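Local coordinates for protein uracil-dna glycosylase (Deinococcus radiodurans, PDB 4UQM) that belongs to the uracil DNA glycosylase superfamily of alpha/beta proteins, folding as one chain around a four-stranded parallel sheet flanked by helices, at residues Q49-Y54 with V144-A149; P61-A66 with K158-F163; V77-Q82 with L94-R99; G137-N142 with D165-A170. The protein carries 1 engineered substitution. One frame throughout, in Å; residues are numbered along the deposited sequence. Where two conformers were deposited one is given.

Contact 1: Q49-Y54 with V144-A149; sequences QERKEY and VLTVRA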
loop_
_atom_site.group_PDB
_atom_site.type_symbol
_atom_site.label_atom_id
_atom_site.label_comp_id
_atom_site.label_asym_id
_atom_site.label_seq_id
_atom_site.Cartn_x
_atom_site.Cartn_y
_atom_site.Cartn_z
ATOM N N GLN A 49 -4.406 21.858 -7.990
ATOM C CA GLN A 49 -3.392 22.771 -8.533
ATOM C C GLN A 49 -2.226 22.011 -9.118
ATOM O O GLN A 49 -1.722 22.339 -10.217
ATOM C CB GLN A 49 -2.887 23.732 -7.444
ATOM C CG GLN A 49 -3.743 24.940 -7.174
ATOM C CD GLN A 49 -3.618 25.959 -8.317
ATOM O OE1 GLN A 49 -2.781 25.817 -9.207
ATOM N NE2 GLN A 49 -4.444 26.916 -8.309
ATOM N N GLU A 50 -1.797 20.986 -8.392
ATOM C CA GLU A 50 -0.687 20.178 -8.883
ATOM C C GLU A 50 -1.005 19.486 -10.220
ATOM O O GLU A 50 -0.185 19.457 -11.146
ATOM C CB GLU A 50 -0.252 19.134 -7.852
ATOM C CG GLU A 50 0.514 19.726 -6.677
ATOM C CD GLU A 50 2.005 19.898 -7.002
ATOM O OE1 GLU A 50 2.638 18.906 -7.349
ATOM O OE2 GLU A 50 2.534 21.042 -6.987
ATOM N N ARG A 51 -2.225 18.962 -10.333
ATOM C CA ARG A 51 -2.650 18.324 -11.604
ATOM C C ARG A 51 -2.782 19.317 -12.758
ATOM O O ARG A 51 -2.586 18.968 -13.956
ATOM C CB ARG A 51 -3.924 17.501 -11.425
ATOM C CG ARG A 51 -3.714 16.256 -10.607
ATOM C CD ARG A 51 -4.947 15.371 -10.590
ATOM N NE ARG A 51 -4.767 14.210 -9.713
ATOM C CZ ARG A 51 -4.059 13.082 -10.000
ATOM N NH1 ARG A 51 -3.433 12.871 -11.158
ATOM N NH2 ARG A 51 -3.931 12.156 -9.060
ATOM N N LYS A 52 -3.073 20.572 -12.422
ATOM C CA LYS A 52 -3.117 21.640 -13.418
ATOM C C LYS A 52 -1.731 21.948 -13.959
ATOM O O LYS A 52 -1.568 22.168 -15.166
ATOM C CB LYS A 52 -3.740 22.885 -12.795
ATOM C CG LYS A 52 -3.746 24.135 -13.644
ATOM C CD LYS A 52 -4.356 25.301 -12.837
ATOM C CE LYS A 52 -4.322 26.636 -13.558
ATOM N NZ LYS A 52 -4.393 27.716 -12.548
ATOM N N GLU A 53 -0.738 21.975 -13.074
ATOM C CA GLU A 53 0.590 22.498 -13.434
ATOM C C GLU A 53 1.596 21.434 -13.768
ATOM O O GLU A 53 2.614 21.746 -14.333
ATOM C CB GLU A 53 1.142 23.407 -12.328
ATOM C CG GLU A 53 0.291 24.644 -12.028
ATOM C CD GLU A 53 0.206 25.616 -13.186
ATOM O OE1 GLU A 53 0.955 25.407 -14.136
ATOM O OE2 GLU A 53 -0.552 26.594 -13.106
ATOM N N TYR A 54 1.349 20.184 -13.345
ATOM C CA TYR A 54 2.312 19.064 -13.515
ATOM C C TYR A 54 1.623 17.804 -13.904
ATOM O O TYR A 54 0.418 17.749 -13.877
ATOM C CB TYR A 54 2.982 18.803 -12.190
ATOM C CG TYR A 54 3.811 19.923 -11.648
ATOM C CD1 TYR A 54 5.025 20.233 -12.253
ATOM C CD2 TYR A 54 3.442 20.605 -10.496
ATOM C CE1 TYR A 54 5.853 21.229 -11.721
ATOM C CE2 TYR A 54 4.265 21.594 -9.956
ATOM C CZ TYR A 54 5.461 21.900 -10.557
ATOM O OH TYR A 54 6.313 22.889 -10.012
ATOM N N VAL A 144 1.847 8.120 1.242
ATOM C CA VAL A 144 1.428 9.269 0.450
ATOM C C VAL A 144 0.863 8.683 -0.823
ATOM O O VAL A 144 1.459 7.748 -1.390
ATOM C CB VAL A 144 2.661 10.205 0.195
ATOM C CG1 VAL A 144 2.489 11.153 -0.972
ATOM C CG2 VAL A 144 3.036 10.905 1.500
ATOM N N LEU A 145 -0.292 9.202 -1.305
ATOM C CA LEU A 145 -1.026 8.525 -2.382
ATOM C C LEU A 145 -0.957 9.158 -3.749
ATOM O O LEU A 145 -1.551 8.649 -4.731
ATOM C CB LEU A 145 -2.483 8.324 -1.949
ATOM C CG LEU A 145 -2.675 7.391 -0.729
ATOM C CD1 LEU A 145 -4.162 7.217 -0.525
ATOM C CD2 LEU A 145 -2.090 5.993 -0.955
ATOM N N THR A 146 -0.160 10.236 -3.862
ATOM C CA THR A 146 0.132 10.827 -5.185
ATOM C C THR A 146 1.597 11.278 -5.205
ATOM O O THR A 146 2.253 11.372 -4.148
ATOM C CB THR A 146 -0.767 12.059 -5.446
ATOM O OG1 THR A 146 -0.655 13.007 -4.381
ATOM C CG2 THR A 146 -2.235 11.669 -5.649
ATOM N N VAL A 147 2.106 11.548 -6.395
ATOM C CA VAL A 147 3.478 12.014 -6.583
ATOM C C VAL A 147 3.583 12.778 -7.881
ATOM O O VAL A 147 2.871 12.509 -8.842
ATOM C CB VAL A 147 4.436 10.811 -6.583
ATOM C CG1 VAL A 147 4.178 9.861 -7.752
ATOM C CG2 VAL A 147 5.891 11.257 -6.555
ATOM N N ARG A 148 4.419 13.795 -7.897
ATOM C CA ARG A 148 4.749 14.500 -9.144
ATOM C C ARG A 148 5.719 13.661 -9.974
ATOM O O ARG A 148 6.659 13.029 -9.428
ATOM C CB ARG A 148 5.366 15.864 -8.800
ATOM C CG ARG A 148 5.417 16.869 -9.908
ATOM C CD ARG A 148 6.083 18.137 -9.392
ATOM N NE ARG A 148 5.526 18.772 -8.163
ATOM C CZ ARG A 148 6.131 19.697 -7.434
ATOM N NH1 ARG A 148 7.321 20.167 -7.756
ATOM N NH2 ARG A 148 5.560 20.193 -6.383
ATOM N N ALA A 149 5.499 13.623 -11.284
ATOM C CA ALA A 149 6.375 12.897 -12.171
ATOM C C ALA A 149 7.831 13.165 -11.932
ATOM O O ALA A 149 8.231 14.302 -11.739
ATOM C CB ALA A 149 6.017 13.198 -13.627
#
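Arg148 reaches from strand 147-148 to the end of helix 38-53, where it meets Glu50 by charge and Tyr54 by stacking. The salt bridge centres on Glu50 OE1, which takes the N-H of Arg148 NE at 3.0 Å through its syn lone pair, with an N-H...O angle of 150°. Arg148 NH2 adds two weak bonds, to Glu50 OE1 at 3.3 Å and to Glu50 OE2 at 3.2 Å. Carboxylate and guanidinium planes are twisted 42° apart, which fits one good bond and two poor ones.

An off-centre cation-pi stack is the second interaction. The guanidinium lies flat over one face of the Tyr54 ring, with centres 4.1 Å apart and planes 2° apart. Arg148 CD sits over the ring centre as a CH-pi contact, 3.6 Å from the centroid, so the cation itself is displaced toward the rim. The bend of the Arg148 chain at chi3 allows both CD and the guanidinium to follow the ring.

Plain packing completes the contact: Arg51 NH2 lies 3.8 Å from Thr146 CG2, while its polar partner is Pro58 O. Thr146 OG1 bonds to His155 ND1, and His155 NE2 in turn reaches Glu50 OE1.

The buried Glu50 carboxylate is thus held by Arg148 and His155; the Arg148 cation would be expected to favour its ionised form, while the parallel Tyr54 face probably limits how far the guanidinium can tilt.

Contact 2: P61-A66 with K158-F163; sequences PDVFNA and KGWEHF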
loop_
_atom_site.group_PDB
_atom_site.type_symbol
_atom_site.label_atom_id
_atom_site.label_comp_id
_atom_site.label_asym_id
_atom_site.label_seq_id
_atom_site.Cartn_x
_atom_site.Cartn_y
_atom_site.Cartn_z
ATOM N N PRO A 61 -8.523 8.868 -11.158
ATOM C CA PRO A 61 -9.476 7.783 -10.898
ATOM C C PRO A 61 -8.922 6.597 -10.146
ATOM O O PRO A 61 -9.703 5.762 -9.705
ATOM C CB PRO A 61 -9.933 7.390 -12.310
ATOM C CG PRO A 61 -9.730 8.667 -13.126
ATOM C CD PRO A 61 -8.429 9.165 -12.614
ATOM N N ASP A 62 -7.584 6.485 -10.067
ATOM C CA ASP A 62 -6.963 5.316 -9.498
ATOM C C ASP A 62 -6.425 5.549 -8.082
ATOM O O ASP A 62 -5.996 4.592 -7.405
ATOM C CB ASP A 62 -5.771 4.878 -10.370
ATOM C CG ASP A 62 -6.175 4.473 -11.717
ATOM O OD1 ASP A 62 -7.289 3.978 -11.895
ATOM O OD2 ASP A 62 -5.382 4.660 -12.663
ATOM N N VAL A 63 -6.438 6.795 -7.590
ATOM C CA VAL A 63 -5.758 7.102 -6.347
ATOM C C VAL A 63 -6.198 6.234 -5.197
ATOM O O VAL A 63 -5.360 5.829 -4.363
ATOM C CB VAL A 63 -5.915 8.613 -6.007
ATOM C CG1 VAL A 63 -5.524 8.956 -4.567
ATOM C CG2 VAL A 63 -5.099 9.455 -6.956
ATOM N N PHE A 64 -7.497 5.951 -5.104
ATOM C CA PHE A 64 -8.045 5.223 -3.956
ATOM C C PHE A 64 -8.280 3.738 -4.279
ATOM O O PHE A 64 -8.994 3.037 -3.522
ATOM C CB PHE A 64 -9.330 5.904 -3.486
ATOM C CG PHE A 64 -9.092 7.264 -2.894
ATOM C CD1 PHE A 64 -8.618 7.399 -1.590
ATOM C CD2 PHE A 64 -9.333 8.423 -3.617
ATOM C CE1 PHE A 64 -8.359 8.667 -1.043
ATOM C CE2 PHE A 64 -9.080 9.671 -3.064
ATOM C CZ PHE A 64 -8.596 9.778 -1.784
ATOM N N ASN A 65 -7.665 3.214 -5.352
ATOM C CA ASN A 65 -7.907 1.826 -5.724
ATOM C C ASN A 65 -7.573 0.785 -4.677
ATOM O O ASN A 65 -8.212 -0.248 -4.677
ATOM C CB ASN A 65 -7.248 1.445 -7.044
ATOM C CG ASN A 65 -8.024 1.976 -8.245
ATOM O OD1 ASN A 65 -9.111 2.549 -8.115
ATOM N ND2 ASN A 65 -7.442 1.859 -9.414
ATOM N N ALA A 66 -6.581 1.001 -3.837
ATOM C CA ALA A 66 -6.292 -0.017 -2.812
ATOM C C ALA A 66 -7.520 -0.273 -1.948
ATOM O O ALA A 66 -7.770 -1.414 -1.544
ATOM C CB ALA A 66 -5.111 0.390 -1.943
ATOM N N LYS A 158 1.880 17.116 2.743
ATOM C CA LYS A 158 0.825 17.956 2.153
ATOM C C LYS A 158 -0.574 17.563 2.595
ATOM O O LYS A 158 -1.549 18.142 2.105
ATOM C CB LYS A 158 0.901 17.811 0.636
ATOM C CG LYS A 158 2.264 18.134 0.053
ATOM C CD LYS A 158 2.635 19.565 0.359
ATOM C CE LYS A 158 3.904 19.997 -0.329
ATOM N NZ LYS A 158 4.262 21.349 0.230
ATOM N N GLY A 159 -0.695 16.622 3.521
ATOM C CA GLY A 159 -1.959 16.179 4.033
ATOM C C GLY A 159 -2.253 14.732 3.887
ATOM O O GLY A 159 -3.092 14.205 4.618
ATOM N N TRP A 160 -1.552 14.014 2.991
ATOM C CA TRP A 160 -1.870 12.605 2.857
ATOM C C TRP A 160 -1.618 11.815 4.135
ATOM O O TRP A 160 -2.294 10.819 4.412
ATOM C CB TRP A 160 -1.052 11.929 1.732
ATOM C CG TRP A 160 -1.589 12.122 0.357
ATOM C CD1 TRP A 160 -0.963 12.731 -0.716
ATOM C CD2 TRP A 160 -2.860 11.703 -0.107
ATOM N NE1 TRP A 160 -1.792 12.688 -1.823
ATOM C CE2 TRP A 160 -2.963 12.072 -1.461
ATOM C CE3 TRP A 160 -3.946 11.049 0.490
ATOM C CZ2 TRP A 160 -4.119 11.816 -2.204
ATOM C CZ3 TRP A 160 -5.091 10.796 -0.253
ATOM C CH2 TRP A 160 -5.154 11.169 -1.584
ATOM N N GLU A 161 -0.573 12.196 4.866
ATOM C CA GLU A 161 -0.210 11.425 6.060
ATOM C C GLU A 161 -1.299 11.388 7.094
ATOM O O GLU A 161 -1.467 10.353 7.744
ATOM C CB GLU A 161 1.080 11.967 6.687
ATOM C CG GLU A 161 2.331 11.767 5.837
ATOM C CD GLU A 161 2.596 12.816 4.764
ATOM O OE1 GLU A 161 1.732 13.712 4.516
ATOM O OE2 GLU A 161 3.723 12.761 4.179
ATOM N N HIS A 162 -2.103 12.448 7.202
ATOM C CA HIS A 162 -3.240 12.400 8.124
ATOM C C HIS A 162 -4.267 11.381 7.625
ATOM O O HIS A 162 -4.870 10.665 8.399
ATOM C CB HIS A 162 -3.897 13.770 8.197
ATOM C CG HIS A 162 -3.051 14.815 8.821
ATOM N ND1 HIS A 162 -2.517 14.671 10.081
ATOM C CD2 HIS A 162 -2.699 16.048 8.394
ATOM C CE1 HIS A 162 -1.844 15.771 10.394
ATOM N NE2 HIS A 162 -1.914 16.610 9.370
ATOM N N PHE A 163 -4.497 11.366 6.326
ATOM C CA PHE A 163 -5.466 10.425 5.750
ATOM C C PHE A 163 -4.978 8.977 5.893
ATOM O O PHE A 163 -5.754 8.097 6.309
ATOM C CB PHE A 163 -5.695 10.744 4.290
ATOM C CG PHE A 163 -6.664 9.793 3.628
ATOM C CD1 PHE A 163 -8.025 9.920 3.859
ATOM C CD2 PHE A 163 -6.197 8.718 2.868
ATOM C CE1 PHE A 163 -8.911 8.993 3.315
ATOM C CE2 PHE A 163 -7.072 7.810 2.307
ATOM C CZ PHE A 163 -8.439 7.958 2.498
#
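An aromatic cluster of Phe64, Trp160 and Phe163 joins the turn leading into helix 65-69 to the first turn of helix 160-172. Phe64 takes the N-cap position of its helix and sends its ring across to both partners. Phe64 CE1, at the ring edge, lies 3.6 Å from Phe163 CZ in an offset edge-to-face pair: the Phe64 edge is directed at the Phe163 face, centroids are 5.6 Å apart and the planes stand at 79°. Phe163 can offer that face because its CG is anti to the backbone N (chi1 179°), carrying the ring out toward the turn.

Trp160 is met differently. Phe64 CZ comes 3.7 Å from Trp160 CH2, near the plane of the indole at its edge, and with the planes inclined at 61° the two rings meet obliquely. Val63 CG1 touches the same corner, 3.7 Å from Trp160 CH2, and also lies over one face of the Phe64 ring.

Trp160 NE1 is bonded to Thr146 OG1, which fixes the polar side of the indole, while Leu31 of helix 25-35 packs on Phe163. The geometry is that of a mostly buried aromatic cluster that packs the N-terminal ends of two helices together.

Contact 3: V77-Q82 with L94-R99; sequences VLILGQ and LSFSVR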
loop_
_atom_site.group_PDB
_atom_site.type_symbol
_atom_site.label_atom_id
_atom_site.label_comp_id
_atom_site.label_asym_id
_atom_site.label_seq_id
_atom_site.Cartn_x
_atom_site.Cartn_y
_atom_site.Cartn_z
ATOM N N VAL A 77 -3.533 -8.263 5.793
ATOM C CA VAL A 77 -2.149 -7.765 5.721
ATOM C C VAL A 77 -2.209 -6.374 5.148
ATOM O O VAL A 77 -2.976 -6.131 4.197
ATOM C CB VAL A 77 -1.267 -8.649 4.809
ATOM C CG1 VAL A 77 0.157 -8.079 4.695
ATOM C CG2 VAL A 77 -1.245 -10.101 5.307
ATOM N N LEU A 78 -1.512 -5.432 5.774
ATOM C CA LEU A 78 -1.438 -4.096 5.248
ATOM C C LEU A 78 0.017 -3.828 4.905
ATOM O O LEU A 78 0.839 -3.812 5.765
ATOM C CB LEU A 78 -1.984 -3.072 6.265
ATOM C CG LEU A 78 -2.143 -1.631 5.763
ATOM C CD1 LEU A 78 -3.096 -0.866 6.645
ATOM C CD2 LEU A 78 -0.787 -0.906 5.696
ATOM N N ILE A 79 0.297 -3.682 3.617
ATOM C CA ILE A 79 1.610 -3.317 3.106
ATOM C C ILE A 79 1.633 -1.812 2.942
ATOM O O ILE A 79 0.759 -1.257 2.295
ATOM C CB ILE A 79 1.999 -4.037 1.788
ATOM C CG1 ILE A 79 2.241 -5.503 2.112
ATOM C CG2 ILE A 79 3.185 -3.418 1.066
ATOM C CD1 ILE A 79 2.521 -6.372 0.926
ATOM N N LEU A 80 2.627 -1.139 3.520
ATOM C CA LEU A 80 2.726 0.303 3.423
ATOM C C LEU A 80 4.090 0.710 2.884
ATOM O O LEU A 80 5.111 0.470 3.528
ATOM C CB LEU A 80 2.497 0.943 4.788
ATOM C CG LEU A 80 2.304 2.462 4.820
ATOM C CD1 LEU A 80 1.081 2.874 4.053
ATOM C CD2 LEU A 80 2.284 3.047 6.183
ATOM N N GLY A 81 4.083 1.221 1.650
ATOM C CA GLY A 81 5.262 1.859 1.064
ATOM C C GLY A 81 5.287 3.358 1.299
ATOM O O GLY A 81 4.595 3.896 2.187
ATOM N N GLN A 82 6.177 4.000 0.552
ATOM C CA GLN A 82 6.412 5.419 0.698
ATOM C C GLN A 82 5.413 6.291 -0.065
ATOM O O GLN A 82 4.668 7.098 0.530
ATOM C CB GLN A 82 7.876 5.701 0.298
ATOM C CG GLN A 82 8.241 7.189 0.322
ATOM C CD GLN A 82 9.647 7.446 -0.122
ATOM O OE1 GLN A 82 10.593 7.204 0.635
ATOM N NE2 GLN A 82 9.798 7.969 -1.326
ATOM N N LEU A 94 -2.486 0.572 -6.507
ATOM C CA LEU A 94 -2.131 -0.570 -5.644
ATOM C C LEU A 94 -0.622 -0.499 -5.524
ATOM O O LEU A 94 0.075 -0.618 -6.507
ATOM C CB LEU A 94 -2.500 -1.922 -6.291
ATOM C CG LEU A 94 -3.940 -2.256 -6.575
ATOM C CD1 LEU A 94 -4.007 -3.680 -7.102
ATOM C CD2 LEU A 94 -4.704 -2.090 -5.318
ATOM N N SER A 95 -0.134 -0.243 -4.303
ATOM C CA SER A 95 1.286 -0.021 -4.138
ATOM C C SER A 95 2.116 -1.159 -4.708
ATOM O O SER A 95 1.818 -2.345 -4.518
ATOM C CB SER A 95 1.656 0.277 -2.698
ATOM O OG SER A 95 1.461 -0.828 -1.819
ATOM N N PHE A 96 3.189 -0.761 -5.386
ATOM C CA PHE A 96 4.161 -1.648 -6.021
ATOM C C PHE A 96 3.723 -2.339 -7.285
ATOM O O PHE A 96 4.577 -2.894 -7.999
ATOM C CB PHE A 96 4.735 -2.654 -5.028
ATOM C CG PHE A 96 5.361 -1.983 -3.830
ATOM C CD1 PHE A 96 6.627 -1.388 -3.973
ATOM C CD2 PHE A 96 4.711 -1.802 -2.622
ATOM C CE1 PHE A 96 7.203 -0.689 -2.952
ATOM C CE2 PHE A 96 5.311 -1.088 -1.587
ATOM C CZ PHE A 96 6.572 -0.520 -1.747
ATOM N N SER A 97 2.419 -2.327 -7.597
ATOM C CA SER A 97 1.892 -3.064 -8.743
ATOM C C SER A 97 2.040 -2.265 -10.052
ATOM O O SER A 97 1.964 -1.037 -10.083
ATOM C CB SER A 97 0.418 -3.343 -8.520
ATOM O OG SER A 97 -0.174 -4.198 -9.472
ATOM N N VAL A 98 2.200 -2.985 -11.148
ATOM C CA VAL A 98 2.051 -2.402 -12.473
ATOM C C VAL A 98 1.086 -3.256 -13.277
ATOM O O VAL A 98 0.933 -4.470 -13.048
ATOM C CB VAL A 98 3.411 -2.216 -13.201
ATOM C CG1 VAL A 98 4.256 -1.203 -12.474
ATOM C CG2 VAL A 98 4.206 -3.496 -13.350
ATOM N N ARG A 99 0.480 -2.616 -14.273
ATOM C CA ARG A 99 -0.530 -3.267 -15.109
ATOM C C ARG A 99 0.079 -4.320 -16.015
ATOM O O ARG A 99 1.262 -4.278 -16.299
ATOM C CB ARG A 99 -1.345 -2.234 -15.894
ATOM C CG ARG A 99 -2.148 -1.297 -14.980
ATOM C CD ARG A 99 -3.340 -1.997 -14.408
ATOM N NE ARG A 99 -4.193 -1.193 -13.514
ATOM C CZ ARG A 99 -5.075 -0.257 -13.871
ATOM N NH1 ARG A 99 -5.209 0.121 -15.135
ATOM N NH2 ARG A 99 -5.804 0.346 -12.931
#
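Phe96 brings CZ and CE2 of its ring up to strand 77-81, with CZ 3.9 Å from Gly81 CA and CE2 4.1 Å from Ile79 CG2. Both partners approach the ring obliquely, and these contacts are purely apolar. The ring gets there from the third position of a type II turn, Leu94 to Ser97, closed by Ser97 N to Leu94 O at 3.1 Å. Phe96 has the positive phi (74°) of that position, and with CG set anti to its carbonyl carbon (chi1 -56°) the phenyl leaves the turn on the strand side.

Ile79 answers with its CG2 methyl, the branch that lies opposite the backbone N, rather than with its longer CG1 arm. Ser95 is also turned to the strand, but its OG stays 4.2 Å from Ile79 O, too far for a bond. With OG tucked between the backbone N and carbonyl carbon (chi1 67°), it bonds instead to Leu141 O.

The nearest atom of the contact is about 4 Å from the bound nucleic acid. The loop lies alongside two adjacent strands of the parallel sheet, 77-81 and 138-142, and the Phe96 ring, which also meets that of His206, extends the packing to strand 179-183 through an edge-to-face contact with Trp183.

Contact 4: G137-N142 with D165-A170; sequences GVLLLN and DAVIKA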
loop_
_atom_site.group_PDB
_atom_site.type_symbol
_atom_site.label_atom_id
_atom_site.label_comp_id
_atom_site.label_asym_id
_atom_site.label_seq_id
_atom_site.Cartn_x
_atom_site.Cartn_y
_atom_site.Cartn_z
ATOM N N GLY A 137 -6.938 -10.075 0.623
ATOM C CA GLY A 137 -6.898 -9.347 1.888
ATOM C C GLY A 137 -5.616 -8.613 2.123
ATOM O O GLY A 137 -5.428 -8.157 3.254
ATOM N N VAL A 138 -4.796 -8.422 1.105
ATOM C CA VAL A 138 -3.557 -7.646 1.250
ATOM C C VAL A 138 -3.807 -6.232 0.744
ATOM O O VAL A 138 -3.991 -6.021 -0.467
ATOM C CB VAL A 138 -2.413 -8.267 0.455
ATOM C CG1 VAL A 138 -1.127 -7.454 0.667
ATOM C CG2 VAL A 138 -2.176 -9.733 0.876
ATOM N N LEU A 139 -3.857 -5.265 1.662
ATOM C CA LEU A 139 -4.088 -3.887 1.321
ATOM C C LEU A 139 -2.751 -3.284 0.903
ATOM O O LEU A 139 -1.836 -3.210 1.708
ATOM C CB LEU A 139 -4.699 -3.147 2.516
ATOM C CG LEU A 139 -5.045 -1.677 2.300
ATOM C CD1 LEU A 139 -6.190 -1.488 1.332
ATOM C CD2 LEU A 139 -5.503 -1.083 3.635
ATOM N N LEU A 140 -2.678 -2.865 -0.352
ATOM C CA LEU A 140 -1.441 -2.358 -0.932
ATOM C C LEU A 140 -1.408 -0.832 -0.905
ATOM O O LEU A 140 -1.789 -0.161 -1.859
ATOM C CB LEU A 140 -1.289 -2.950 -2.345
ATOM C CG LEU A 140 -1.110 -4.480 -2.385
ATOM C CD1 LEU A 140 -1.319 -4.964 -3.797
ATOM C CD2 LEU A 140 0.287 -4.790 -1.952
ATOM N N LEU A 141 -0.953 -0.313 0.209
ATOM C CA LEU A 141 -1.030 1.121 0.530
ATOM C C LEU A 141 0.342 1.778 0.379
ATOM O O LEU A 141 1.360 1.135 0.446
ATOM C CB LEU A 141 -1.577 1.320 1.947
ATOM C CG LEU A 141 -2.333 2.601 2.318
ATOM C CD1 LEU A 141 -3.559 2.786 1.417
ATOM C CD2 LEU A 141 -2.714 2.613 3.808
ATOM N N ASN A 142 0.324 3.098 0.216
ATOM C CA ASN A 142 1.525 3.939 0.431
ATOM C C ASN A 142 1.180 5.025 1.430
ATOM O O ASN A 142 0.004 5.390 1.563
ATOM C CB ASN A 142 1.925 4.602 -0.892
ATOM C CG ASN A 142 2.665 3.678 -1.850
ATOM O OD1 ASN A 142 3.646 3.050 -1.478
ATOM N ND2 ASN A 142 2.250 3.658 -3.137
ATOM N N ASP A 165 -2.856 7.915 8.116
ATOM C CA ASP A 165 -3.021 7.614 9.578
ATOM C C ASP A 165 -4.426 7.079 9.866
ATOM O O ASP A 165 -4.596 6.124 10.610
ATOM C CB ASP A 165 -2.825 8.872 10.459
ATOM C CG ASP A 165 -1.349 9.301 10.638
ATOM O OD1 ASP A 165 -0.436 8.540 10.260
ATOM O OD2 ASP A 165 -1.190 10.413 11.209
ATOM N N ALA A 166 -5.451 7.734 9.302
ATOM C CA ALA A 166 -6.828 7.315 9.536
ATOM C C ALA A 166 -7.097 5.918 8.985
ATOM O O ALA A 166 -7.816 5.120 9.625
ATOM C CB ALA A 166 -7.815 8.341 8.972
ATOM N N VAL A 167 -6.492 5.583 7.857
ATOM C CA VAL A 167 -6.636 4.231 7.300
ATOM C C VAL A 167 -5.998 3.200 8.235
ATOM O O VAL A 167 -6.625 2.205 8.596
ATOM C CB VAL A 167 -6.052 4.139 5.891
ATOM C CG1 VAL A 167 -6.025 2.695 5.378
ATOM C CG2 VAL A 167 -6.796 5.040 4.897
ATOM N N ILE A 168 -4.775 3.475 8.672
ATOM C CA ILE A 168 -4.051 2.637 9.655
ATOM C C ILE A 168 -4.883 2.470 10.910
ATOM O O ILE A 168 -5.050 1.364 11.411
ATOM C CB ILE A 168 -2.709 3.289 10.056
ATOM C CG1 ILE A 168 -1.679 3.205 8.917
ATOM C CG2 ILE A 168 -2.157 2.691 11.367
ATOM C CD1 ILE A 168 -1.075 1.829 8.738
ATOM N N LYS A 169 -5.412 3.581 11.448
ATOM C CA LYS A 169 -6.230 3.523 12.642
ATOM C C LYS A 169 -7.484 2.662 12.459
ATOM O O LYS A 169 -7.848 1.931 13.379
ATOM C CB LYS A 169 -6.614 4.932 13.137
ATOM C CG LYS A 169 -5.391 5.650 13.764
ATOM C CD LYS A 169 -5.762 7.050 14.211
ATOM C CE LYS A 169 -4.573 8.031 14.265
ATOM N NZ LYS A 169 -4.961 9.459 14.465
ATOM N N ALA A 170 -8.133 2.739 11.286
ATOM C CA ALA A 170 -9.344 1.935 11.062
ATOM C C ALA A 170 -9.026 0.432 11.048
ATOM O O ALA A 170 -9.777 -0.400 11.594
ATOM C CB ALA A 170 -9.981 2.317 9.760
#
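Val167 of helix 160-172 presses one methyl onto two leucines of strand 138-142, and these are the close atom contacts between the two segments. The closer point is Leu141 CD2 against Val167 CG1 at 3.7 Å, at van der Waals distance. The same methyl reaches Leu139 CD2 at 4.2 Å, a looser contact. CG1 therefore rests over the pair of leucine methyls, which are themselves 4.6 Å apart between Leu139 CD2 and Leu141 CD2.

The torsions account for this shared target. Leu139 and Leu141, two residues apart on the strand, face the same side, with Leu140 between them turned away from the helix. Each of the two carries CG opposite its backbone N (chi1 -178° in Leu139), so both isobutyl groups stretch toward the helix. Val167 CG1 is likewise opposite its own N (chi1 172°), which extends it toward the sheet. The backbones remain well separated, with 9.3 Å between Leu141 CA and Val167 CA, and side chains alone span the gap.

Away from this point the helix turns toward solvent. Lys169 is exposed, Asp165 and Ala166 are partly so, and Asp165 OD1 makes a salt bridge with Lys190. On the buried side, Trp27 of helix 25-35 packs on both Leu139 and Val167, and Leu31 adds to the cover over Val167.

The contact has no hydrogen bond or charge of its own and buries 112 Å² in all, so the pairing of helix and sheet here rests on methyl packing, with polar groups kept to the outer side of the helix.

How the contacts relate
The first segments of the four contacts run in the order 1, 2, 3, 4 along the chain. Contacts 1, 2 and 4 interleave, while contact 3 lies within the spans of contacts 1 and 2 and closes before contact 4 opens. Contacts 3 and 4, with centres about 10 Å apart, use neighbouring strands of the parallel sheet, 77-81 and 138-142, joined through Ile79 O and Leu141 N. Contacts 2 and 4 share helix 160-172, again with centres about 10 Å apart. Contact 1 lies farther out, its centre about 21 Å from that of contact 4, but meets contact 2 directly through Thr146 and Trp160. Packing is thus continuous from helix 38-53 to the central sheet.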